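Local coordinates for protein lipoxygenase (Cyanothece sp., PDB 5EK8) that probably catalyses the insertion of molecular oxygen into polyunsaturated fatty acids, as a 9R-lipoxygenase with a non-heme iron, at residues A[231-236]-A[242-247]; A[438-443]-A[458-463]; A[469-474]-A[553-558]; A[576-581]-A[620-625]. All coordinates share one frame; numbering follows the deposited sequence.

How the contacts relate
Contact 4 lies closest to the catalytic iron: the side chain of Gln577 is about 5 Å from the metal. Contact 1 sits farther out, its centre 16 Å from that of contact 4. The two touch, and Asn231 ND2 probably donates to Ser578 O at 2.8 Å. Contacts 2 and 3 form a second pair, with centres 14 Å apart. Both use helix 451-473, and Gln557 NE2 probably donates to Trp440 O at 2.9 Å. Contact 3 also uses helix 549-574, which brings His570 and Asn574 to the iron. The pairs are well separated: contacts 2 and 4 come no nearer than about 12 Å between nearest atoms.

Contact 1. Residues A[231-236]-A[242-247]; sequences NLTINL and GYTRSD
Tyr243 meets Leu236 at the edge of its ring. Leu236 CD1 lies near the ring plane, 4.2 Å from Tyr243 CD2. Tyr249 of the following helix meets the Tyr243 ring and also touches Leu236. Thr244 comes next and points its methyl at the helix. Its CG2 is 3.7 Å from Thr233 CB and equally close to Leu236 CB, so one methyl sits against two residues a helical turn apart. The Thr233 and Thr244 side chains cross at about a right angle. With Thr244 OG1 set between the backbone N and the carbonyl carbon (chi1 64°), that methyl falls beside the backbone N and faces helix 232-239. Arg245 then folds back. Its NE donates to Thr244 OG1 at 3.0 Å, with the hydroxyl tilted 19° from the guanidinium plane. Thr233 CB lies at the guanidinium edge. Glu599 and Glu583 form salt bridges with this arginine, and Glu583 also hydrogen-bonds Thr233 OG1. Ser246 ends the turn as the N-cap residue of helix 247-256. Its N donates to Tyr243 O; the hydroxyl also lies close to that oxygen, at a distance too short to be relied on. The contact closes the connection between helix 232-239 and helix 247-256, away from the iron. The segments meet through methyl and hydrocarbon groups without a direct hydrogen bond, and one polar link runs through Glu583, whose carboxylate meets both Thr233 and Arg245.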
loop_
_atom_site.group_PDB
_atom_site.type_symbol
_atom_site.label_atom_id
_atom_site.label_comp_id
_atom_site.label_asym_id
_atom_site.label_seq_id
_atom_site.Cartn_x
_atom_site.Cartn_y
_atom_site.Cartn_z
ATOM N N ASN A 231 -1.440 11.069 22.005
ATOM C CA ASN A 231 -1.768 11.299 20.602
ATOM C C ASN A 231 -2.442 12.647 20.453
ATOM O O ASN A 231 -2.523 13.410 21.412
ATOM C CB ASN A 231 -2.674 10.198 20.049
ATOM C CG ASN A 231 -4.118 10.372 20.471
ATOM O OD1 ASN A 231 -4.409 10.655 21.633
ATOM N ND2 ASN A 231 -5.036 10.215 19.520
ATOM N N LEU A 232 -2.940 12.930 19.254
ATOM C CA LEU A 232 -3.524 14.234 18.973
ATOM C C LEU A 232 -4.711 14.559 19.883
ATOM O O LEU A 232 -4.797 15.662 20.431
ATOM C CB LEU A 232 -3.956 14.317 17.510
ATOM C CG LEU A 232 -4.699 15.603 17.145
ATOM C CD1 LEU A 232 -3.819 16.819 17.381
ATOM C CD2 LEU A 232 -5.212 15.550 15.697
ATOM N N THR A 233 -5.614 13.598 20.056
ATOM C CA THR A 233 -6.833 13.840 20.823
ATOM C C THR A 233 -6.537 14.027 22.313
ATOM O O THR A 233 -7.144 14.875 22.976
ATOM C CB THR A 233 -7.870 12.701 20.630
ATOM O OG1 THR A 233 -7.275 11.432 20.928
ATOM C CG2 THR A 233 -8.366 12.689 19.204
ATOM N N ILE A 234 -5.590 13.252 22.831
ATOM C CA ILE A 234 -5.164 13.420 24.216
ATOM C C ILE A 234 -4.604 14.824 24.444
ATOM O O ILE A 234 -5.012 15.505 25.380
ATOM C CB ILE A 234 -4.112 12.366 24.622
ATOM C CG1 ILE A 234 -4.764 10.984 24.714
ATOM C CG2 ILE A 234 -3.477 12.733 25.958
ATOM C CD1 ILE A 234 -3.783 9.848 24.903
ATOM N N ASN A 235 -3.691 15.256 23.577
ATOM C CA ASN A 235 -3.113 16.598 23.655
ATOM C C ASN A 235 -4.182 17.688 23.601
ATOM O O ASN A 235 -4.201 18.614 24.429
ATOM C CB ASN A 235 -2.106 16.821 22.520
ATOM C CG ASN A 235 -0.909 15.889 22.600
ATOM O OD1 ASN A 235 -0.538 15.423 23.675
ATOM N ND2 ASN A 235 -0.294 15.619 21.454
ATOM N N LEU A 236 -5.066 17.571 22.614
ATOM C CA LEU A 236 -6.154 18.526 22.444
ATOM C C LEU A 236 -6.986 18.636 23.713
ATOM O O LEU A 236 -7.249 19.736 24.196
ATOM C CB LEU A 236 -7.047 18.130 21.266
ATOM C CG LEU A 236 -6.479 18.356 19.869
ATOM C CD1 LEU A 236 -7.482 17.889 18.825
ATOM C CD2 LEU A 236 -6.123 19.820 19.673
ATOM N N GLY A 242 -12.330 17.863 26.947
ATOM C CA GLY A 242 -13.498 17.345 26.260
ATOM C C GLY A 242 -13.749 17.885 24.865
ATOM O O GLY A 242 -14.838 17.693 24.318
ATOM N N TYR A 243 -12.759 18.556 24.281
ATOM C CA TYR A 243 -12.949 19.135 22.955
ATOM C C TYR A 243 -13.166 18.048 21.900
ATOM O O TYR A 243 -14.037 18.174 21.039
ATOM C CB TYR A 243 -11.763 20.024 22.547
ATOM C CG TYR A 243 -11.839 20.423 21.088
ATOM C CD1 TYR A 243 -12.975 21.048 20.588
ATOM C CD2 TYR A 243 -10.801 20.145 20.206
ATOM C CE1 TYR A 243 -13.080 21.393 19.252
ATOM C CE2 TYR A 243 -10.893 20.495 18.861
ATOM C CZ TYR A 243 -12.038 21.119 18.389
ATOM O OH TYR A 243 -12.156 21.471 17.058
ATOM N N THR A 244 -12.384 16.976 21.969
ATOM C CA THR A 244 -12.454 15.947 20.939
ATOM C C THR A 244 -13.725 15.106 21.021
ATOM O O THR A 244 -14.038 14.375 20.085
ATOM C CB THR A 244 -11.231 15.001 20.980
ATOM O OG1 THR A 244 -11.208 14.270 22.213
ATOM C CG2 THR A 244 -9.944 15.792 20.815
ATOM N N ARG A 245 -14.463 15.212 22.124
ATOM C CA ARG A 245 -15.735 14.496 22.241
ATOM C C ARG A 245 -16.914 15.346 21.741
ATOM O O ARG A 245 -18.050 14.873 21.688
ATOM C CB ARG A 245 -15.991 14.058 23.688
ATOM C CG ARG A 245 -14.811 13.405 24.389
ATOM C CD ARG A 245 -14.338 12.128 23.719
ATOM N NE ARG A 245 -12.893 12.168 23.480
ATOM C CZ ARG A 245 -11.977 11.508 24.189
ATOM N NH1 ARG A 245 -12.337 10.732 25.197
ATOM N NH2 ARG A 245 -10.692 11.622 23.881
ATOM N N SER A 246 -16.636 16.591 21.354
ATOM C CA SER A 246 -17.680 17.523 20.920
ATOM C C SER A 246 -18.206 17.227 19.514
ATOM O O SER A 246 -17.590 16.481 18.759
ATOM C CB SER A 246 -17.157 18.958 20.973
ATOM O OG SER A 246 -16.124 19.151 20.025
ATOM N N ASP A 247 -19.347 17.825 19.173
ATOM C CA ASP A 247 -19.974 17.629 17.866
ATOM C C ASP A 247 -19.159 18.233 16.723
ATOM O O ASP A 247 -19.067 17.648 15.636
ATOM C CB ASP A 247 -21.386 18.224 17.855
ATOM C CG ASP A 247 -22.355 17.446 18.726
ATOM O OD1 ASP A 247 -23.485 17.938 18.949
ATOM O OD2 ASP A 247 -21.981 16.350 19.196
#

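Contact 2. Residues A[438-443]-A[458-463]; sequences KDWQPR and LYWQIL
Pro442 lies over one face of the Trp460 indole, and the two side chains cross at about a right angle. Pro442 CD is the atom in front. It stands 3.6 Å from the centroid of the five-membered ring, 16° off the ring normal, which makes a CH-pi contact. Pro442 CG follows beside it, 3.8 Å from Trp460 CG. The far end of the same indole meets Trp440. There Trp460 CZ3 comes 3.8 Å from Trp440 CZ3, near the plane of the Trp440 ring and at its edge. The six-membered rings have centroids 5.6 Å apart and planes at 58°, so the pair is oblique. CG of Trp460 is anti to the backbone N (chi1 -174°), which carries the indole off helix 451-473 to the loop. The contact thus joins that helix to the extended loop which leads into it from helix 421-432, in the largely helical catalytic domain of a lipoxygenase. Replacing Trp460 with an alanine would probably open a gap beside Pro442 and take one neighbour from the edge of Trp440. Trp440 O also approaches the indole, 3.5 Å from Trp460 CZ2. Helix 549-574 packs alongside: its Gln557 and Arg560 touch Trp460, while His561 and His565 meet the Trp440 ring edge-to-face. The Trp440 side chain is about 12 Å from that of the iron ligand His570.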
loop_
_atom_site.group_PDB
_atom_site.type_symbol
_atom_site.label_atom_id
_atom_site.label_comp_id
_atom_site.label_asym_id
_atom_site.label_seq_id
_atom_site.Cartn_x
_atom_site.Cartn_y
_atom_site.Cartn_z
ATOM N N LYS A 438 -9.780 4.389 -14.544
ATOM C CA LYS A 438 -10.403 5.218 -15.577
ATOM C C LYS A 438 -11.446 6.191 -15.041
ATOM O O LYS A 438 -12.275 5.834 -14.201
ATOM C CB LYS A 438 -11.034 4.340 -16.661
ATOM C CG LYS A 438 -11.205 5.070 -17.984
ATOM C CD LYS A 438 -11.700 4.158 -19.089
ATOM C CE LYS A 438 -11.621 4.849 -20.441
ATOM N NZ LYS A 438 -12.158 3.986 -21.528
ATOM N N ASP A 439 -11.381 7.425 -15.543
ATOM C CA ASP A 439 -12.306 8.504 -15.188
ATOM C C ASP A 439 -12.358 8.791 -13.684
ATOM O O ASP A 439 -13.274 9.461 -13.201
ATOM C CB ASP A 439 -13.714 8.190 -15.704
ATOM C CG ASP A 439 -13.896 8.542 -17.177
ATOM O OD1 ASP A 439 -12.880 8.718 -17.886
ATOM O OD2 ASP A 439 -15.061 8.639 -17.625
ATOM N N TRP A 440 -11.370 8.291 -12.950
ATOM C CA TRP A 440 -11.305 8.502 -11.511
ATOM C C TRP A 440 -10.803 9.912 -11.202
ATOM O O TRP A 440 -9.806 10.364 -11.764
ATOM C CB TRP A 440 -10.402 7.452 -10.857
ATOM C CG TRP A 440 -10.488 7.415 -9.359
ATOM C CD1 TRP A 440 -11.213 6.543 -8.603
ATOM C CD2 TRP A 440 -9.820 8.285 -8.438
ATOM N NE1 TRP A 440 -11.037 6.813 -7.267
ATOM C CE2 TRP A 440 -10.190 7.882 -7.138
ATOM C CE3 TRP A 440 -8.945 9.367 -8.585
ATOM C CZ2 TRP A 440 -9.719 8.523 -5.994
ATOM C CZ3 TRP A 440 -8.482 10.003 -7.450
ATOM C CH2 TRP A 440 -8.865 9.576 -6.171
ATOM N N GLN A 441 -11.504 10.600 -10.307
ATOM C CA GLN A 441 -11.105 11.933 -9.865
ATOM C C GLN A 441 -11.538 12.155 -8.414
ATOM O O GLN A 441 -12.554 11.611 -7.980
ATOM C CB GLN A 441 -11.698 13.006 -10.779
ATOM C CG GLN A 441 -13.209 12.981 -10.861
ATOM C CD GLN A 441 -13.759 14.027 -11.803
ATOM O OE1 GLN A 441 -13.015 14.841 -12.348
ATOM N NE2 GLN A 441 -15.075 14.010 -12.002
ATOM N N PRO A 442 -10.756 12.941 -7.652
ATOM C CA PRO A 442 -11.050 13.169 -6.232
ATOM C C PRO A 442 -12.383 13.874 -6.000
ATOM O O PRO A 442 -12.834 14.644 -6.851
ATOM C CB PRO A 442 -9.886 14.054 -5.769
ATOM C CG PRO A 442 -8.802 13.825 -6.762
ATOM C CD PRO A 442 -9.506 13.599 -8.066
ATOM N N ARG A 443 -12.998 13.600 -4.852
ATOM C CA ARG A 443 -14.258 14.230 -4.461
ATOM C C ARG A 443 -14.147 15.751 -4.423
ATOM O O ARG A 443 -13.050 16.297 -4.319
ATOM C CB ARG A 443 -14.703 13.711 -3.091
ATOM C CG ARG A 443 -13.775 14.130 -1.953
ATOM C CD ARG A 443 -13.916 13.225 -0.733
ATOM N NE ARG A 443 -13.459 11.862 -1.002
ATOM C CZ ARG A 443 -13.428 10.889 -0.096
ATOM N NH1 ARG A 443 -13.825 11.123 1.148
ATOM N NH2 ARG A 443 -12.994 9.680 -0.429
ATOM N N LEU A 458 -6.244 20.096 -4.957
ATOM C CA LEU A 458 -5.007 20.840 -5.189
ATOM C C LEU A 458 -3.898 19.898 -5.657
ATOM O O LEU A 458 -3.241 20.129 -6.691
ATOM C CB LEU A 458 -4.574 21.566 -3.918
ATOM C CG LEU A 458 -3.954 22.958 -4.057
ATOM C CD1 LEU A 458 -3.544 23.470 -2.688
ATOM C CD2 LEU A 458 -2.770 22.970 -5.022
ATOM N N TYR A 459 -3.705 18.824 -4.895
ATOM C CA TYR A 459 -2.693 17.831 -5.234
ATOM C C TYR A 459 -2.955 17.224 -6.604
ATOM O O TYR A 459 -2.026 16.964 -7.366
ATOM C CB TYR A 459 -2.635 16.723 -4.183
ATOM C CG TYR A 459 -1.420 15.843 -4.333
ATOM C CD1 TYR A 459 -0.144 16.378 -4.223
ATOM C CD2 TYR A 459 -1.544 14.483 -4.592
ATOM C CE1 TYR A 459 0.975 15.591 -4.363
ATOM C CE2 TYR A 459 -0.427 13.680 -4.735
ATOM C CZ TYR A 459 0.835 14.243 -4.619
ATOM O OH TYR A 459 1.968 13.467 -4.752
ATOM N N TRP A 460 -4.230 17.007 -6.907
ATOM C CA TRP A 460 -4.632 16.419 -8.172
ATOM C C TRP A 460 -4.231 17.319 -9.328
ATOM O O TRP A 460 -3.744 16.836 -10.347
ATOM C CB TRP A 460 -6.140 16.164 -8.193
ATOM C CG TRP A 460 -6.605 15.422 -9.410
ATOM C CD1 TRP A 460 -7.276 15.937 -10.475
ATOM C CD2 TRP A 460 -6.421 14.027 -9.686
ATOM N NE1 TRP A 460 -7.531 14.951 -11.397
ATOM C CE2 TRP A 460 -7.017 13.768 -10.936
ATOM C CE3 TRP A 460 -5.813 12.975 -8.997
ATOM C CZ2 TRP A 460 -7.020 12.499 -11.512
ATOM C CZ3 TRP A 460 -5.817 11.719 -9.568
ATOM C CH2 TRP A 460 -6.417 11.490 -10.815
ATOM N N GLN A 461 -4.436 18.624 -9.172
ATOM C CA GLN A 461 -4.052 19.567 -10.219
ATOM C C GLN A 461 -2.536 19.605 -10.378
ATOM O O GLN A 461 -2.019 19.722 -11.499
ATOM C CB GLN A 461 -4.600 20.963 -9.920
ATOM C CG GLN A 461 -5.851 21.314 -10.725
ATOM C CD GLN A 461 -6.921 20.231 -10.660
ATOM O OE1 GLN A 461 -7.542 20.011 -9.616
ATOM N NE2 GLN A 461 -7.137 19.545 -11.779
ATOM N N ILE A 462 -1.825 19.490 -9.259
ATOM C CA ILE A 462 -0.368 19.372 -9.319
ATOM C C ILE A 462 0.055 18.154 -10.147
ATOM O O ILE A 462 0.908 18.254 -11.037
ATOM C CB ILE A 462 0.254 19.266 -7.919
ATOM C CG1 ILE A 462 0.000 20.546 -7.125
ATOM C CG2 ILE A 462 1.747 19.024 -8.022
ATOM C CD1 ILE A 462 0.515 20.482 -5.713
ATOM N N LEU A 463 -0.558 17.010 -9.855
ATOM C CA LEU A 463 -0.290 15.777 -10.591
ATOM C C LEU A 463 -0.635 15.922 -12.068
ATOM O O LEU A 463 0.045 15.376 -12.925
ATOM C CB LEU A 463 -1.065 14.602 -9.988
ATOM C CG LEU A 463 -0.708 14.235 -8.543
ATOM C CD1 LEU A 463 -1.281 12.879 -8.180
ATOM C CD2 LEU A 463 0.800 14.268 -8.314
#

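Contact 3. Residues A[469-474]-A[553-558]; sequences AFFAKH and DNLKQC
Phe471 packs on Leu555 and Lys556 in a buried helix-to-helix contact, where the last turn of helix 451-473 meets the early part of helix 549-574. The phenyl ring meets one residue with a face and the other with an edge. Lys556 CG sits over the centre of one face, 3.4 Å from the ring centroid and only 8° off the normal. This is a CH-pi contact made by the aliphatic part of the lysine. Lys556 CG, anti to its carbonyl carbon (chi1 -66°), is set over the ring, and the chain then bends at chi3 and chi4. The bends fold the ammonium end back toward the base of the phenylalanine, with Lys556 NZ 3.7 Å from Phe471 CB. There it forms a salt bridge with Asp468, one turn earlier on the helix that carries Phe471. The lysine therefore grips the opposite helix twice, once by its hydrocarbon and once by its charge. Both helices belong to the helical body of the lipoxygenase fold, and helix 549-574 continues on to the iron ligands His570 and Asn574. Leu555 approaches the same ring differently. Its CG lies in the ring plane at the edge, 3.7 Å from Phe471 CZ, and its CD2 is 3.9 Å from Phe471 CE1. An alanine in place of Phe471 is likely to leave a gap between the helices and the Lys556 chain without the surface it lies on. Ile383 of helix 383-391 touches both Phe471 and Leu555. Trp482 and Ile485 of helix 482-495 also border Leu555.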
loop_
_atom_site.group_PDB
_atom_site.type_symbol
_atom_site.label_atom_id
_atom_site.label_comp_id
_atom_site.label_asym_id
_atom_site.label_seq_id
_atom_site.Cartn_x
_atom_site.Cartn_y
_atom_site.Cartn_z
ATOM N N ALA A 469 3.378 17.651 -18.325
ATOM C CA ALA A 469 4.742 18.095 -18.595
ATOM C C ALA A 469 5.663 16.931 -18.947
ATOM O O ALA A 469 6.345 16.953 -19.974
ATOM C CB ALA A 469 5.289 18.850 -17.404
ATOM N N PHE A 470 5.666 15.914 -18.092
ATOM C CA PHE A 470 6.520 14.745 -18.275
ATOM C C PHE A 470 6.259 14.077 -19.614
ATOM O O PHE A 470 7.192 13.802 -20.374
ATOM C CB PHE A 470 6.304 13.743 -17.140
ATOM C CG PHE A 470 7.244 12.569 -17.176
ATOM C CD1 PHE A 470 6.926 11.426 -17.897
ATOM C CD2 PHE A 470 8.438 12.604 -16.473
ATOM C CE1 PHE A 470 7.786 10.347 -17.926
ATOM C CE2 PHE A 470 9.305 11.528 -16.495
ATOM C CZ PHE A 470 8.981 10.397 -17.223
ATOM N N PHE A 471 4.986 13.817 -19.896
ATOM C CA PHE A 471 4.592 13.188 -21.149
ATOM C C PHE A 471 5.056 14.008 -22.341
ATOM O O PHE A 471 5.506 13.456 -23.345
ATOM C CB PHE A 471 3.077 12.994 -21.203
ATOM C CG PHE A 471 2.617 11.675 -20.652
ATOM C CD1 PHE A 471 2.121 10.695 -21.494
ATOM C CD2 PHE A 471 2.691 11.411 -19.293
ATOM C CE1 PHE A 471 1.698 9.479 -20.991
ATOM C CE2 PHE A 471 2.273 10.198 -18.784
ATOM C CZ PHE A 471 1.773 9.231 -19.633
ATOM N N ALA A 472 4.946 15.328 -22.227
ATOM C CA ALA A 472 5.391 16.210 -23.300
ATOM C C ALA A 472 6.898 16.081 -23.528
ATOM O O ALA A 472 7.354 15.946 -24.666
ATOM C CB ALA A 472 5.023 17.654 -22.991
ATOM N N LYS A 473 7.661 16.108 -22.438
ATOM C CA LYS A 473 9.121 16.077 -22.517
ATOM C C LYS A 473 9.663 14.788 -23.141
ATOM O O LYS A 473 10.553 14.832 -23.991
ATOM C CB LYS A 473 9.729 16.271 -21.122
ATOM C CG LYS A 473 11.218 15.969 -21.052
ATOM C CD LYS A 473 11.777 16.185 -19.654
ATOM C CE LYS A 473 11.779 17.658 -19.281
ATOM N NZ LYS A 473 12.454 17.896 -17.971
ATOM N N HIS A 474 9.128 13.647 -22.719
ATOM C CA HIS A 474 9.640 12.353 -23.166
ATOM C C HIS A 474 8.753 11.695 -24.219
ATOM O O HIS A 474 8.765 10.474 -24.363
ATOM C CB HIS A 474 9.794 11.402 -21.976
ATOM C CG HIS A 474 10.544 11.989 -20.822
ATOM N ND1 HIS A 474 11.918 11.943 -20.727
ATOM C CD2 HIS A 474 10.111 12.626 -19.709
ATOM C CE1 HIS A 474 12.300 12.532 -19.607
ATOM N NE2 HIS A 474 11.222 12.956 -18.972
ATOM N N ASP A 553 -3.885 9.469 -23.303
ATOM C CA ASP A 553 -4.719 10.022 -22.237
ATOM C C ASP A 553 -5.034 8.974 -21.175
ATOM O O ASP A 553 -5.024 9.268 -19.976
ATOM C CB ASP A 553 -6.014 10.598 -22.810
ATOM C CG ASP A 553 -5.782 11.871 -23.597
ATOM O OD1 ASP A 553 -4.750 12.536 -23.359
ATOM O OD2 ASP A 553 -6.634 12.205 -24.449
ATOM N N ASN A 554 -5.311 7.755 -21.624
ATOM C CA ASN A 554 -5.497 6.620 -20.730
ATOM C C ASN A 554 -4.308 6.439 -19.798
ATOM O O ASN A 554 -4.468 6.328 -18.579
ATOM C CB ASN A 554 -5.718 5.336 -21.532
ATOM C CG ASN A 554 -7.162 5.138 -21.940
ATOM O OD1 ASN A 554 -8.038 5.928 -21.584
ATOM N ND2 ASN A 554 -7.418 4.079 -22.699
ATOM N N LEU A 555 -3.115 6.413 -20.385
ATOM C CA LEU A 555 -1.888 6.237 -19.623
ATOM C C LEU A 555 -1.679 7.376 -18.628
ATOM O O LEU A 555 -1.333 7.135 -17.476
ATOM C CB LEU A 555 -0.688 6.127 -20.561
ATOM C CG LEU A 555 0.615 5.713 -19.875
ATOM C CD1 LEU A 555 0.415 4.400 -19.121
ATOM C CD2 LEU A 555 1.741 5.591 -20.891
ATOM N N LYS A 556 -1.897 8.609 -19.077
ATOM C CA LYS A 556 -1.786 9.779 -18.210
ATOM C C LYS A 556 -2.717 9.660 -17.006
ATOM O O LYS A 556 -2.330 9.973 -15.877
ATOM C CB LYS A 556 -2.097 11.058 -18.992
ATOM C CG LYS A 556 -1.087 11.382 -20.078
ATOM C CD LYS A 556 -1.727 12.173 -21.203
ATOM C CE LYS A 556 -1.737 13.658 -20.913
ATOM N NZ LYS A 556 -0.416 14.277 -21.181
ATOM N N GLN A 557 -3.940 9.197 -17.248
ATOM C CA GLN A 557 -4.911 9.050 -16.167
ATOM C C GLN A 557 -4.493 7.960 -15.184
ATOM O O GLN A 557 -4.597 8.136 -13.968
ATOM C CB GLN A 557 -6.306 8.751 -16.726
ATOM C CG GLN A 557 -7.329 8.309 -15.678
ATOM C CD GLN A 557 -7.512 9.316 -14.542
ATOM O OE1 GLN A 557 -7.210 10.501 -14.686
ATOM N NE2 GLN A 557 -8.013 8.840 -13.407
ATOM N N CYS A 558 -4.019 6.837 -15.714
ATOM C CA CYS A 558 -3.559 5.740 -14.873
ATOM C C CYS A 558 -2.391 6.203 -13.997
ATOM O O CYS A 558 -2.319 5.891 -12.804
ATOM C CB CYS A 558 -3.152 4.542 -15.734
ATOM S SG CYS A 558 -2.723 3.045 -14.811
#

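Contact 4. Residues A[576-581]-A[620-625]; sequences SQSDEG and VLNGIK
Leu621 comes at the outer end of the Gln577 side-chain amide, beyond its oxygen and nitrogen and somewhat out of the amide plane, not squarely over a face. Gln577 OE1 is 3.6 Å from Leu621 CB, and Gln577 NE2 is 3.8 Å from Leu621 CD1. That methyl stands nearly as close to Gln577 OE1, at 3.9 Å, so it spans the end of the amide. The two side chains cross obliquely. Gln577 is extended beyond CG (chi2 176°), which carries the amide from helix 577-581 toward helix 337-377. There NE2 hydrogen-bonds Glu355, and the side chain touches the iron ligand His359. The Asn622 side chain, the second amide of the contact, packs beside Ser578, with Asn622 CG 3.9 Å from Ser578 CB. Asn622 is poorly ordered, so the rotation of its amide is not well fixed and this side of the contact is best read as packing. Closest in the backbone are Gln577 and Asn622, with CA atoms 6.7 Å apart. The contact joins two short pieces of the catalytic domain that border the iron site. One is the short helix just after the iron ligand Asn574. The other is the end of helix 608-623, whose Leu621 also touches Ile668, the C-terminal residue and an iron ligand. Leu621 O takes a weak hydrogen bond from Asn574 ND2. Gln577 and Leu621 are thus second-shell residues. The end of the amide abuts Leu621 while Glu355 takes its nitrogen, which probably helps to fix the amide beside His359.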
loop_
_atom_site.group_PDB
_atom_site.type_symbol
_atom_site.label_atom_id
_atom_site.label_comp_id
_atom_site.label_asym_id
_atom_site.label_seq_id
_atom_site.Cartn_x
_atom_site.Cartn_y
_atom_site.Cartn_z
ATOM N N SER A 576 -2.697 9.336 9.770
ATOM C CA SER A 576 -3.812 9.797 10.589
ATOM C C SER A 576 -4.232 8.729 11.586
ATOM O O SER A 576 -5.189 8.910 12.343
ATOM C CB SER A 576 -5.008 10.185 9.719
ATOM O OG SER A 576 -4.691 11.259 8.852
ATOM N N GLN A 577 -3.511 7.613 11.583
ATOM C CA GLN A 577 -3.863 6.483 12.436
ATOM C C GLN A 577 -3.729 6.824 13.923
ATOM O O GLN A 577 -4.586 6.461 14.727
ATOM C CB GLN A 577 -3.006 5.262 12.084
ATOM C CG GLN A 577 -3.459 4.529 10.832
ATOM C CD GLN A 577 -2.533 3.389 10.449
ATOM O OE1 GLN A 577 -1.345 3.597 10.199
ATOM N NE2 GLN A 577 -3.073 2.177 10.397
ATOM N N SER A 578 -2.668 7.532 14.291
ATOM C CA SER A 578 -2.511 7.951 15.681
ATOM C C SER A 578 -3.559 8.976 16.075
ATOM O O SER A 578 -4.124 8.906 17.166
ATOM C CB SER A 578 -1.119 8.527 15.925
ATOM O OG SER A 578 -0.337 7.615 16.668
ATOM N N ASP A 579 -3.817 9.918 15.174
ATOM C CA ASP A 579 -4.740 11.013 15.447
ATOM C C ASP A 579 -6.158 10.525 15.696
ATOM O O ASP A 579 -6.925 11.159 16.417
ATOM C CB ASP A 579 -4.744 12.014 14.291
ATOM C CG ASP A 579 -3.384 12.626 14.048
ATOM O OD1 ASP A 579 -2.484 12.431 14.892
ATOM O OD2 ASP A 579 -3.213 13.309 13.018
ATOM N N GLU A 580 -6.507 9.393 15.097
ATOM C CA GLU A 580 -7.859 8.878 15.228
ATOM C C GLU A 580 -7.949 7.781 16.278
ATOM O O GLU A 580 -8.941 7.686 16.995
ATOM C CB GLU A 580 -8.369 8.352 13.883
ATOM C CG GLU A 580 -9.761 8.844 13.537
ATOM C CD GLU A 580 -9.794 10.335 13.233
ATOM O OE1 GLU A 580 -8.924 10.808 12.467
ATOM O OE2 GLU A 580 -10.688 11.034 13.763
ATOM N N GLY A 581 -6.913 6.955 16.376
ATOM C CA GLY A 581 -6.996 5.765 17.202
ATOM C C GLY A 581 -5.915 5.585 18.246
ATOM O O GLY A 581 -5.807 4.511 18.836
ATOM N N VAL A 620 3.607 2.712 15.959
ATOM C CA VAL A 620 4.682 2.193 15.120
ATOM C C VAL A 620 4.474 2.589 13.661
ATOM O O VAL A 620 5.364 3.163 13.030
ATOM C CB VAL A 620 4.789 0.653 15.216
ATOM C CG1 VAL A 620 5.488 0.075 13.987
ATOM C CG2 VAL A 620 5.508 0.244 16.494
ATOM N N LEU A 621 3.288 2.289 13.139
ATOM C CA LEU A 621 2.981 2.504 11.730
ATOM C C LEU A 621 3.071 3.971 11.324
ATOM O O LEU A 621 3.509 4.280 10.216
ATOM C CB LEU A 621 1.590 1.958 11.395
ATOM C CG LEU A 621 1.431 0.435 11.353
ATOM C CD1 LEU A 621 0.066 0.050 10.785
ATOM C CD2 LEU A 621 2.558 -0.210 10.556
ATOM N N ASN A 622 2.658 4.882 12.198
ATOM C CA ASN A 622 2.788 6.293 11.851
ATOM C C ASN A 622 4.135 6.867 12.312
ATOM O O ASN A 622 4.540 7.942 11.870
ATOM C CB ASN A 622 1.607 7.098 12.418
ATOM C CG ASN A 622 1.984 7.944 13.635
ATOM O OD1 ASN A 622 2.547 7.450 14.618
ATOM N ND2 ASN A 622 1.662 9.233 13.569
ATOM N N GLY A 623 4.830 6.138 13.184
ATOM C CA GLY A 623 6.112 6.582 13.709
ATOM C C GLY A 623 7.279 6.373 12.757
ATOM O O GLY A 623 8.298 7.059 12.849
ATOM N N ILE A 624 7.134 5.412 11.850
ATOM C CA ILE A 624 8.138 5.159 10.820
ATOM C C ILE A 624 7.837 6.011 9.590
ATOM O O ILE A 624 6.840 5.784 8.900
ATOM C CB ILE A 624 8.180 3.669 10.420
ATOM C CG1 ILE A 624 8.443 2.791 11.643
ATOM C CG2 ILE A 624 9.241 3.429 9.363
ATOM C CD1 ILE A 624 8.154 1.329 11.415
ATOM N N LYS A 625 8.696 6.987 9.312
ATOM C CA LYS A 625 8.402 7.961 8.269
ATOM C C LYS A 625 9.583 8.217 7.337
ATOM O O LYS A 625 10.154 9.303 7.336
ATOM C CB LYS A 625 7.942 9.277 8.906
ATOM C CG LYS A 625 7.115 10.161 7.987
ATOM C CD LYS A 625 6.272 11.139 8.784
ATOM C CE LYS A 625 5.224 11.802 7.906
ATOM N NZ LYS A 625 4.226 12.550 8.720
#